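Long-range contacts in L-isoleucine-4-hydroxylase (PDB 6LNH), which catalyses the iron- and 2-oxoglutarate-dependent hydroxylation of L-isoleucine to (4S)-4-hydroxy-L-isoleucine, and also oxidises several related amino acids: residues G30-N36 with E210-V216; L54-N58 with F237-L241; F128-F132 with V177-L181. All blocks are in the same frame, centred on the assembly; numbering follows the deposited sequence.

All three contacts meet in one antiparallel sheet, where strands 31-34, 214-218, 176-184 and 236-247 lie side by side in that order. Contact 1 joins the first two, contact 3 sets helix 120-134 against the third, and contact 2 lays the turn after helix 44-54 on the fourth. Contacts 1 and 3 are close, with centres about 8 Å apart, and share the Thr214-His180 hydrogen bond; contact 2 is centred about 17 to 18 Å from both. Along the chain the segments of contacts 1 and 2 alternate, and contact 3 falls between the two halves of each. The larger sheet, one wall of the barrel around the iron, is thus joined to helical and N-terminal elements.

Contact 1 of 3, residues G30-N36 with E210-V216; sequences GFLEISN and EPLETLV. With HG (mercury (II) ion), chain G.
The amide nitrogen of Asn36 is held by two acceptors at the start of the 210-216 segment. Its ND2 lies 2.8 Å from Pro211 O, nearly in line with that carbonyl bond, and 3.2 Å from Glu210 OE2, where it meets the lone pair turned away from the other carboxylate oxygen. The two side chains cross at about a right angle, with amide and carboxylate planes 56° apart. A chi1 of 47° sets CG of Asn36 between its own backbone N and carbonyl carbon, and the amide then reaches over the type II turn of residues 210-213, while CB packs on Leu212 CB at 3.5 Å. The carboxylate of Glu210 faces a subunit boundary: OE1 binds a mercury ion at 2.6 Å, which Cys232 of a neighbouring subunit also ligates, and OE2 is hydrogen-bonded to Ser233 of that subunit.

Beyond the turn the backbones pair as strands. Ile34 N reaches Thr214 O at 2.7 Å in an almost straight bond, and Leu32 and Val216 form the next hydrogen-bonded pair. Leu32, Ile34, Thr214 and Val216 share a face: CD1 of Ile34 lies across CG1 of Val216 at 3.7 Å, and Phe26 of helix 19-29 covers Leu32 and Val216. Glu33 and Leu215 point from the other face toward strand 204-206, Leu215 with its side chain about 9 Å from the iron. This is an antiparallel ladder at the edge of the larger sheet, consistent with the double-stranded beta-helix core of cupin-type 2-oxoglutarate oxygenases.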
loop_
_atom_site.group_PDB
_atom_site.type_symbol
_atom_site.label_atom_id
_atom_site.label_comp_id
_atom_site.label_asym_id
_atom_site.label_seq_id
_atom_site.Cartn_x
_atom_site.Cartn_y
_atom_site.Cartn_z
ATOM N N GLY C 30 -25.097 16.143 -1.337
ATOM C CA GLY C 30 -24.403 16.732 -2.464
ATOM C C GLY C 30 -23.397 15.818 -3.121
ATOM O O GLY C 30 -22.809 16.196 -4.143
ATOM N N PHE C 31 -23.183 14.647 -2.525
ATOM C CA PHE C 31 -22.224 13.653 -3.065
ATOM C C PHE C 31 -22.660 12.265 -2.599
ATOM O O PHE C 31 -23.454 12.173 -1.651
ATOM C CB PHE C 31 -20.797 13.984 -2.624
ATOM C CG PHE C 31 -20.506 13.679 -1.178
ATOM C CD1 PHE C 31 -20.824 14.588 -0.184
ATOM C CD2 PHE C 31 -19.923 12.480 -0.810
ATOM C CE1 PHE C 31 -20.558 14.306 1.146
ATOM C CE2 PHE C 31 -19.659 12.199 0.521
ATOM C CZ PHE C 31 -19.976 13.114 1.495
ATOM N N LEU C 32 -22.149 11.221 -3.246
ATOM C CA LEU C 32 -22.551 9.845 -2.869
ATOM C C LEU C 32 -21.506 8.851 -3.374
ATOM O O LEU C 32 -21.221 8.861 -4.579
ATOM C CB LEU C 32 -23.916 9.562 -3.500
ATOM C CG LEU C 32 -24.729 8.442 -2.858
ATOM C CD1 LEU C 32 -24.757 7.219 -3.754
ATOM C CD2 LEU C 32 -24.180 8.087 -1.489
ATOM N N GLU C 33 -20.949 8.046 -2.468
ATOM C CA GLU C 33 -19.973 7.001 -2.867
ATOM C C GLU C 33 -20.769 5.737 -3.194
ATOM O O GLU C 33 -21.683 5.404 -2.425
ATOM C CB GLU C 33 -18.958 6.741 -1.753
ATOM C CG GLU C 33 -18.556 7.992 -0.997
ATOM C CD GLU C 33 -17.947 7.731 0.368
ATOM O OE1 GLU C 33 -18.418 8.341 1.349
ATOM O OE2 GLU C 33 -17.005 6.917 0.445
ATOM N N ILE C 34 -20.448 5.085 -4.309
ATOM C CA ILE C 34 -21.174 3.847 -4.712
ATOM C C ILE C 34 -20.154 2.719 -4.864
ATOM O O ILE C 34 -19.092 2.965 -5.457
ATOM C CB ILE C 34 -21.963 4.080 -6.013
ATOM C CG1 ILE C 34 -23.048 5.144 -5.835
ATOM C CG2 ILE C 34 -22.538 2.775 -6.533
ATOM C CD1 ILE C 34 -23.656 5.621 -7.129
ATOM N N SER C 35 -20.482 1.532 -4.345
ATOM C CA SER C 35 -19.582 0.354 -4.440
ATOM C C SER C 35 -19.661 -0.232 -5.851
ATOM O O SER C 35 -20.663 0.021 -6.537
ATOM C CB SER C 35 -19.925 -0.670 -3.396
ATOM O OG SER C 35 -19.984 -0.073 -2.111
ATOM N N ASN C 36 -18.661 -1.027 -6.241
ATOM C CA ASN C 36 -18.609 -1.625 -7.603
ATOM C C ASN C 36 -19.481 -2.883 -7.702
ATOM O O ASN C 36 -19.630 -3.391 -8.822
ATOM C CB ASN C 36 -17.173 -1.931 -8.030
ATOM C CG ASN C 36 -16.371 -2.641 -6.960
ATOM O OD1 ASN C 36 -16.884 -2.938 -5.885
ATOM N ND2 ASN C 36 -15.111 -2.915 -7.247
ATOM N N GLU C 210 -10.246 0.015 -5.786
ATOM C CA GLU C 210 -10.499 -1.031 -6.809
ATOM C C GLU C 210 -11.332 -0.487 -7.966
ATOM O O GLU C 210 -12.115 0.452 -7.754
ATOM C CB GLU C 210 -11.187 -2.241 -6.178
ATOM C CG GLU C 210 -12.322 -1.873 -5.243
ATOM C CD GLU C 210 -12.669 -2.953 -4.235
ATOM O OE1 GLU C 210 -11.981 -3.038 -3.203
ATOM O OE2 GLU C 210 -13.624 -3.707 -4.489
ATOM N N PRO C 211 -11.217 -1.081 -9.174
ATOM C CA PRO C 211 -11.994 -0.667 -10.347
ATOM C C PRO C 211 -13.517 -0.694 -10.141
ATOM O O PRO C 211 -14.006 -1.515 -9.384
ATOM C CB PRO C 211 -11.585 -1.678 -11.425
ATOM C CG PRO C 211 -10.200 -2.096 -11.007
ATOM C CD PRO C 211 -10.278 -2.152 -9.497
ATOM N N LEU C 212 -14.194 0.206 -10.861
ATOM C CA LEU C 212 -15.662 0.456 -10.853
ATOM C C LEU C 212 -16.092 1.097 -9.533
ATOM O O LEU C 212 -17.305 1.182 -9.305
ATOM C CB LEU C 212 -16.491 -0.775 -11.241
ATOM C CG LEU C 212 -16.073 -1.443 -12.546
ATOM C CD1 LEU C 212 -16.945 -2.650 -12.838
ATOM C CD2 LEU C 212 -16.128 -0.450 -13.694
ATOM N N GLU C 213 -15.137 1.550 -8.707
ATOM C CA GLU C 213 -15.546 2.311 -7.499
ATOM C C GLU C 213 -16.100 3.632 -8.038
ATOM O O GLU C 213 -15.499 4.191 -8.972
ATOM C CB GLU C 213 -14.404 2.443 -6.492
ATOM C CG GLU C 213 -14.363 1.292 -5.504
ATOM C CD GLU C 213 -13.467 1.496 -4.296
ATOM O OE1 GLU C 213 -12.252 1.671 -4.487
ATOM O OE2 GLU C 213 -13.989 1.471 -3.167
ATOM N N THR C 214 -17.175 4.130 -7.445
ATOM C CA THR C 214 -17.853 5.259 -8.067
ATOM C C THR C 214 -18.138 6.359 -7.053
ATOM O O THR C 214 -18.465 6.085 -5.894
ATOM C CB THR C 214 -19.161 4.786 -8.734
ATOM O OG1 THR C 214 -18.846 3.927 -9.837
ATOM C CG2 THR C 214 -19.986 5.960 -9.240
ATOM N N LEU C 215 -18.011 7.606 -7.508
ATOM C CA LEU C 215 -18.328 8.793 -6.728
ATOM C C LEU C 215 -19.161 9.725 -7.594
ATOM O O LEU C 215 -18.774 10.034 -8.727
ATOM C CB LEU C 215 -17.057 9.506 -6.261
ATOM C CG LEU C 215 -17.161 10.520 -5.123
ATOM C CD1 LEU C 215 -15.801 11.159 -4.935
ATOM C CD2 LEU C 215 -18.222 11.578 -5.396
ATOM N N VAL C 216 -20.307 10.156 -7.075
ATOM C CA VAL C 216 -21.211 11.054 -7.786
ATOM C C VAL C 216 -21.179 12.426 -7.113
ATOM O O VAL C 216 -21.220 12.524 -5.881
ATOM C CB VAL C 216 -22.632 10.461 -7.862
ATOM C CG1 VAL C 216 -22.549 8.981 -8.211
ATOM C CG2 VAL C 216 -23.391 10.641 -6.575
HETATM HG HG HG G . -10.062 -3.594 -1.467
#

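Contact 2 of 3, residues L54-N58 with F237-L241; sequences LDYYN and FRDIL
Tyr56 lays its ring along strand 237-241 and meets it in two ways, by a face and by its phenol oxygen. The hydroxyl gives a hydrogen bond to the backbone carbonyl of Ile240, OH to O 2.6 Å. It approaches well above the carbonyl plane, at a C=O...O angle of 107°; the bond is short, yet it does not follow a lone pair. Leu241 CB lies beside the same hydroxyl, 3.6 Å from OH. Further back, Asp239 CB sits over one ring face in a CH-pi contact, 3.8 Å from the Tyr56 centroid, and its carboxylate follows the ring toward Tyr56 CB, the two planes 26° apart. With CG swung beside the backbone N (chi1 -78°), Tyr56 points its ring from the turn down onto the strand.

The acid of Asp239 is positioned from outside: its OD1 forms a salt bridge with NE of Arg153, on the adjoining strand 145-156. Arg153 also makes cation-pi contacts with Tyr57 and Phe237, whose rings touch each other obliquely, CE2 to CE2 at 4.4 Å. One guanidinium thus links the acid under Tyr56 to the two rings beside it.

The turn has its own supports. Tyr57 N bonds to Leu54 O and Asn58 N to Asp55 O, while Asp55 reaches Gln151 and Asn113 with its two carboxylate oxygens. Tyr57 also packs against Thr50 of a neighbouring subunit. Ile240, alternating with Asp239, sends its side chain to the other side of the strand, about 9 Å from the iron. A short 3-10 turn following a helix is here docked on the outer face of the major sheet, whose inner face looks into the iron site of the dioxygenase fold.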
loop_
_atom_site.group_PDB
_atom_site.type_symbol
_atom_site.label_atom_id
_atom_site.label_comp_id
_atom_site.label_asym_id
_atom_site.label_seq_id
_atom_site.Cartn_x
_atom_site.Cartn_y
_atom_site.Cartn_z
ATOM N N LEU C 54 -8.235 -1.970 -21.154
ATOM C CA LEU C 54 -7.179 -1.986 -22.154
ATOM C C LEU C 54 -7.348 -0.876 -23.180
ATOM O O LEU C 54 -6.371 -0.506 -23.841
ATOM C CB LEU C 54 -7.143 -3.345 -22.854
ATOM C CG LEU C 54 -6.493 -4.488 -22.072
ATOM C CD1 LEU C 54 -6.628 -5.815 -22.814
ATOM C CD2 LEU C 54 -5.037 -4.174 -21.787
ATOM N N ASP C 55 -8.565 -0.346 -23.335
ATOM C CA ASP C 55 -8.787 0.742 -24.279
ATOM C C ASP C 55 -8.094 2.032 -23.860
ATOM O O ASP C 55 -7.835 2.884 -24.717
ATOM C CB ASP C 55 -10.281 0.998 -24.458
ATOM C CG ASP C 55 -10.571 1.908 -25.636
ATOM O OD1 ASP C 55 -10.052 1.633 -26.738
ATOM O OD2 ASP C 55 -11.310 2.899 -25.462
ATOM N N TYR C 56 -7.787 2.198 -22.573
ATOM C CA TYR C 56 -7.126 3.419 -22.131
ATOM C C TYR C 56 -5.692 3.520 -22.629
ATOM O O TYR C 56 -5.101 4.603 -22.553
ATOM C CB TYR C 56 -7.159 3.524 -20.604
ATOM C CG TYR C 56 -8.497 3.975 -20.064
ATOM C CD1 TYR C 56 -9.602 3.132 -20.092
ATOM C CD2 TYR C 56 -8.665 5.257 -19.559
ATOM C CE1 TYR C 56 -10.831 3.545 -19.608
ATOM C CE2 TYR C 56 -9.889 5.681 -19.074
ATOM C CZ TYR C 56 -10.968 4.822 -19.100
ATOM O OH TYR C 56 -12.187 5.242 -18.624
ATOM N N TYR C 57 -5.122 2.427 -23.135
ATOM C CA TYR C 57 -3.810 2.458 -23.765
ATOM C C TYR C 57 -3.851 2.962 -25.204
ATOM O O TYR C 57 -2.796 3.028 -25.845
ATOM C CB TYR C 57 -3.167 1.066 -23.724
ATOM C CG TYR C 57 -2.839 0.576 -22.330
ATOM C CD1 TYR C 57 -3.828 0.068 -21.496
ATOM C CD2 TYR C 57 -1.540 0.641 -21.841
ATOM C CE1 TYR C 57 -3.531 -0.375 -20.221
ATOM C CE2 TYR C 57 -1.233 0.203 -20.563
ATOM C CZ TYR C 57 -2.233 -0.304 -19.758
ATOM O OH TYR C 57 -1.937 -0.742 -18.487
ATOM N N ASN C 58 -5.032 3.299 -25.733
ATOM C CA ASN C 58 -5.166 3.828 -27.085
ATOM C C ASN C 58 -5.400 5.336 -27.128
ATOM O O ASN C 58 -5.387 5.916 -28.219
ATOM C CB ASN C 58 -6.306 3.110 -27.819
ATOM C CG ASN C 58 -5.996 1.646 -28.081
ATOM O OD1 ASN C 58 -4.939 1.308 -28.615
ATOM N ND2 ASN C 58 -6.915 0.770 -27.695
ATOM N N PHE C 237 -0.474 5.536 -13.878
ATOM C CA PHE C 237 -1.712 5.857 -14.567
ATOM C C PHE C 237 -2.864 5.908 -13.580
ATOM O O PHE C 237 -2.871 5.207 -12.564
ATOM C CB PHE C 237 -2.036 4.831 -15.661
ATOM C CG PHE C 237 -1.042 4.812 -16.782
ATOM C CD1 PHE C 237 -0.591 5.994 -17.346
ATOM C CD2 PHE C 237 -0.545 3.611 -17.263
ATOM C CE1 PHE C 237 0.334 5.982 -18.378
ATOM C CE2 PHE C 237 0.380 3.589 -18.296
ATOM C CZ PHE C 237 0.821 4.778 -18.854
ATOM N N ARG C 238 -3.846 6.741 -13.905
ATOM C CA ARG C 238 -5.153 6.721 -13.260
ATOM C C ARG C 238 -6.185 6.820 -14.370
ATOM O O ARG C 238 -6.333 7.876 -14.997
ATOM C CB ARG C 238 -5.313 7.857 -12.250
ATOM C CG ARG C 238 -6.590 7.759 -11.430
ATOM C CD ARG C 238 -6.590 8.745 -10.278
ATOM N NE ARG C 238 -7.812 8.641 -9.486
ATOM C CZ ARG C 238 -8.823 9.497 -9.564
ATOM N NH1 ARG C 238 -8.756 10.527 -10.397
ATOM N NH2 ARG C 238 -9.900 9.326 -8.810
ATOM N N ASP C 239 -6.892 5.722 -14.614
ATOM C CA ASP C 239 -7.853 5.631 -15.703
ATOM C C ASP C 239 -9.234 5.919 -15.134
ATOM O O ASP C 239 -9.679 5.245 -14.199
ATOM C CB ASP C 239 -7.804 4.252 -16.359
ATOM C CG ASP C 239 -6.474 3.981 -17.038
ATOM O OD1 ASP C 239 -5.809 4.956 -17.446
ATOM O OD2 ASP C 239 -6.095 2.799 -17.167
ATOM N N ILE C 240 -9.905 6.910 -15.704
ATOM C CA ILE C 240 -11.166 7.397 -15.170
ATOM C C ILE C 240 -12.214 7.408 -16.273
ATOM O O ILE C 240 -11.897 7.552 -17.458
ATOM C CB ILE C 240 -10.942 8.812 -14.568
ATOM C CG1 ILE C 240 -10.342 8.713 -13.161
ATOM C CG2 ILE C 240 -12.178 9.703 -14.652
ATOM C CD1 ILE C 240 -11.148 7.879 -12.215
ATOM N N LEU C 241 -13.476 7.264 -15.871
ATOM C CA LEU C 241 -14.616 7.488 -16.749
ATOM C C LEU C 241 -15.565 8.456 -16.061
ATOM O O LEU C 241 -16.025 8.187 -14.947
ATOM C CB LEU C 241 -15.339 6.181 -17.082
ATOM C CG LEU C 241 -16.580 6.364 -17.960
ATOM C CD1 LEU C 241 -16.189 6.783 -19.372
ATOM C CD2 LEU C 241 -17.431 5.103 -17.980
#

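Contact 3 of 3, residues F128-F132 with V177-L181; sequences FDTEF and VFLHL
Asp129 reaches from its helix across the ring of Phe178 to the imidazole of His180. Its CB stands almost squarely over the Phe178 ring, 3.7 Å from the centroid, as a CH-pi contact. The next atom, CG, is shifted toward the rim, 3.4 Å from Phe178 CD2, and the carboxylate stacks on the ring with the planes 15° apart. At the tip the oxygens divide: OD1 stays close to Phe178 CD2 at 3.1 Å, while OD2 accepts a hydrogen bond from His180 NE2 at 2.6 Å, met on its syn side with an angle of 151° at the hydrogen. Carboxylate and imidazole are nearly coplanar. With CG of Asp129 beside its backbone N (chi1 -64°), the acid is carried over Phe178 to the histidine.

The other ring nitrogen of His180, ND1, is hydrogen-bonded to Thr214 OG1 of the adjacent strand. A buried chain of two hydrogen bonds therefore runs from the helix through His180 to the next strand, and the neighbouring acid would probably polarise the imidazole. One turn further along the helix, Phe132 turns its face to the edge of Phe178 in an offset edge-to-face pair, centroids 5.5 Å apart, and Phe178 CZ rests 3.7 Å from Phe132 CD1. Helix 120-134 so packs on the outer face of the major sheet, as helices do in the double-stranded beta-helix fold of 2-oxoglutarate-dependent oxygenases.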
loop_
_atom_site.group_PDB
_atom_site.type_symbol
_atom_site.label_atom_id
_atom_site.label_comp_id
_atom_site.label_asym_id
_atom_site.label_seq_id
_atom_site.Cartn_x
_atom_site.Cartn_y
_atom_site.Cartn_z
ATOM N N PHE C 128 -27.219 2.882 -15.754
ATOM C CA PHE C 128 -27.385 3.075 -14.317
ATOM C C PHE C 128 -27.279 4.551 -13.954
ATOM O O PHE C 128 -28.096 5.077 -13.188
ATOM C CB PHE C 128 -26.358 2.264 -13.528
ATOM C CG PHE C 128 -26.352 2.597 -12.065
ATOM C CD1 PHE C 128 -27.245 1.983 -11.205
ATOM C CD2 PHE C 128 -25.481 3.549 -11.552
ATOM C CE1 PHE C 128 -27.265 2.298 -9.860
ATOM C CE2 PHE C 128 -25.496 3.872 -10.208
ATOM C CZ PHE C 128 -26.391 3.245 -9.360
ATOM N N ASP C 129 -26.260 5.233 -14.487
ATOM C CA ASP C 129 -26.067 6.645 -14.167
ATOM C C ASP C 129 -27.259 7.468 -14.629
ATOM O O ASP C 129 -27.720 8.368 -13.916
ATOM C CB ASP C 129 -24.785 7.166 -14.818
ATOM C CG ASP C 129 -23.538 6.487 -14.289
ATOM O OD1 ASP C 129 -23.643 5.732 -13.300
ATOM O OD2 ASP C 129 -22.453 6.714 -14.863
ATOM N N THR C 130 -27.775 7.165 -15.821
ATOM C CA THR C 130 -28.924 7.894 -16.348
ATOM C C THR C 130 -30.152 7.689 -15.474
ATOM O O THR C 130 -30.883 8.643 -15.181
ATOM C CB THR C 130 -29.199 7.463 -17.787
ATOM O OG1 THR C 130 -28.023 7.667 -18.579
ATOM C CG2 THR C 130 -30.327 8.279 -18.376
ATOM N N GLU C 131 -30.396 6.448 -15.046
ATOM C CA GLU C 131 -31.564 6.168 -14.218
ATOM C C GLU C 131 -31.444 6.835 -12.854
ATOM O O GLU C 131 -32.448 7.268 -12.276
ATOM C CB GLU C 131 -31.729 4.655 -14.064
ATOM C CG GLU C 131 -32.783 4.215 -13.057
ATOM C CD GLU C 131 -32.914 2.702 -12.990
ATOM O OE1 GLU C 131 -32.826 2.048 -14.052
ATOM O OE2 GLU C 131 -33.105 2.163 -11.877
ATOM N N PHE C 132 -30.217 6.950 -12.336
ATOM C CA PHE C 132 -29.997 7.671 -11.086
ATOM C C PHE C 132 -30.189 9.169 -11.281
ATOM O O PHE C 132 -30.836 9.829 -10.460
ATOM C CB PHE C 132 -28.592 7.353 -10.556
ATOM C CG PHE C 132 -28.255 7.994 -9.220
ATOM C CD1 PHE C 132 -28.180 9.375 -9.065
ATOM C CD2 PHE C 132 -27.985 7.200 -8.120
ATOM C CE1 PHE C 132 -27.871 9.939 -7.846
ATOM C CE2 PHE C 132 -27.666 7.760 -6.897
ATOM C CZ PHE C 132 -27.610 9.133 -6.761
ATOM N N VAL C 177 -22.498 14.654 -11.982
ATOM C CA VAL C 177 -21.318 14.041 -12.578
ATOM C C VAL C 177 -21.043 12.719 -11.873
ATOM O O VAL C 177 -21.030 12.662 -10.639
ATOM C CB VAL C 177 -20.090 14.971 -12.489
ATOM C CG1 VAL C 177 -18.810 14.213 -12.822
ATOM C CG2 VAL C 177 -20.262 16.166 -13.410
ATOM N N PHE C 178 -20.822 11.664 -12.656
ATOM C CA PHE C 178 -20.435 10.356 -12.138
ATOM C C PHE C 178 -18.954 10.126 -12.423
ATOM O O PHE C 178 -18.525 10.203 -13.580
ATOM C CB PHE C 178 -21.272 9.242 -12.769
ATOM C CG PHE C 178 -22.685 9.171 -12.260
ATOM C CD1 PHE C 178 -23.635 10.093 -12.663
ATOM C CD2 PHE C 178 -23.065 8.164 -11.389
ATOM C CE1 PHE C 178 -24.937 10.021 -12.195
ATOM C CE2 PHE C 178 -24.363 8.086 -10.917
ATOM C CZ PHE C 178 -25.299 9.017 -11.320
ATOM N N LEU C 179 -18.183 9.843 -11.374
ATOM C CA LEU C 179 -16.768 9.499 -11.485
ATOM C C LEU C 179 -16.620 7.999 -11.245
ATOM O O LEU C 179 -16.858 7.519 -10.132
ATOM C CB LEU C 179 -15.943 10.310 -10.486
ATOM C CG LEU C 179 -14.438 10.055 -10.395
ATOM C CD1 LEU C 179 -13.801 10.261 -11.738
ATOM C CD2 LEU C 179 -13.799 10.975 -9.367
ATOM N N HIS C 180 -16.229 7.261 -12.281
ATOM C CA HIS C 180 -15.989 5.824 -12.188
ATOM C C HIS C 180 -14.500 5.558 -12.364
ATOM O O HIS C 180 -13.933 5.866 -13.417
ATOM C CB HIS C 180 -16.795 5.055 -13.237
ATOM C CG HIS C 180 -18.250 5.406 -13.262
ATOM N ND1 HIS C 180 -19.156 4.889 -12.361
ATOM C CD2 HIS C 180 -18.956 6.218 -14.083
ATOM C CE1 HIS C 180 -20.358 5.371 -12.623
ATOM N NE2 HIS C 180 -20.264 6.179 -13.664
ATOM N N LEU C 181 -13.873 4.987 -11.339
ATOM C CA LEU C 181 -12.502 4.516 -11.476
ATOM C C LEU C 181 -12.460 3.289 -12.378
ATOM O O LEU C 181 -13.194 2.320 -12.162
ATOM C CB LEU C 181 -11.914 4.189 -10.104
ATOM C CG LEU C 181 -10.469 3.692 -10.076
ATOM C CD1 LEU C 181 -9.522 4.733 -10.656
ATOM C CD2 LEU C 181 -10.067 3.327 -8.658
#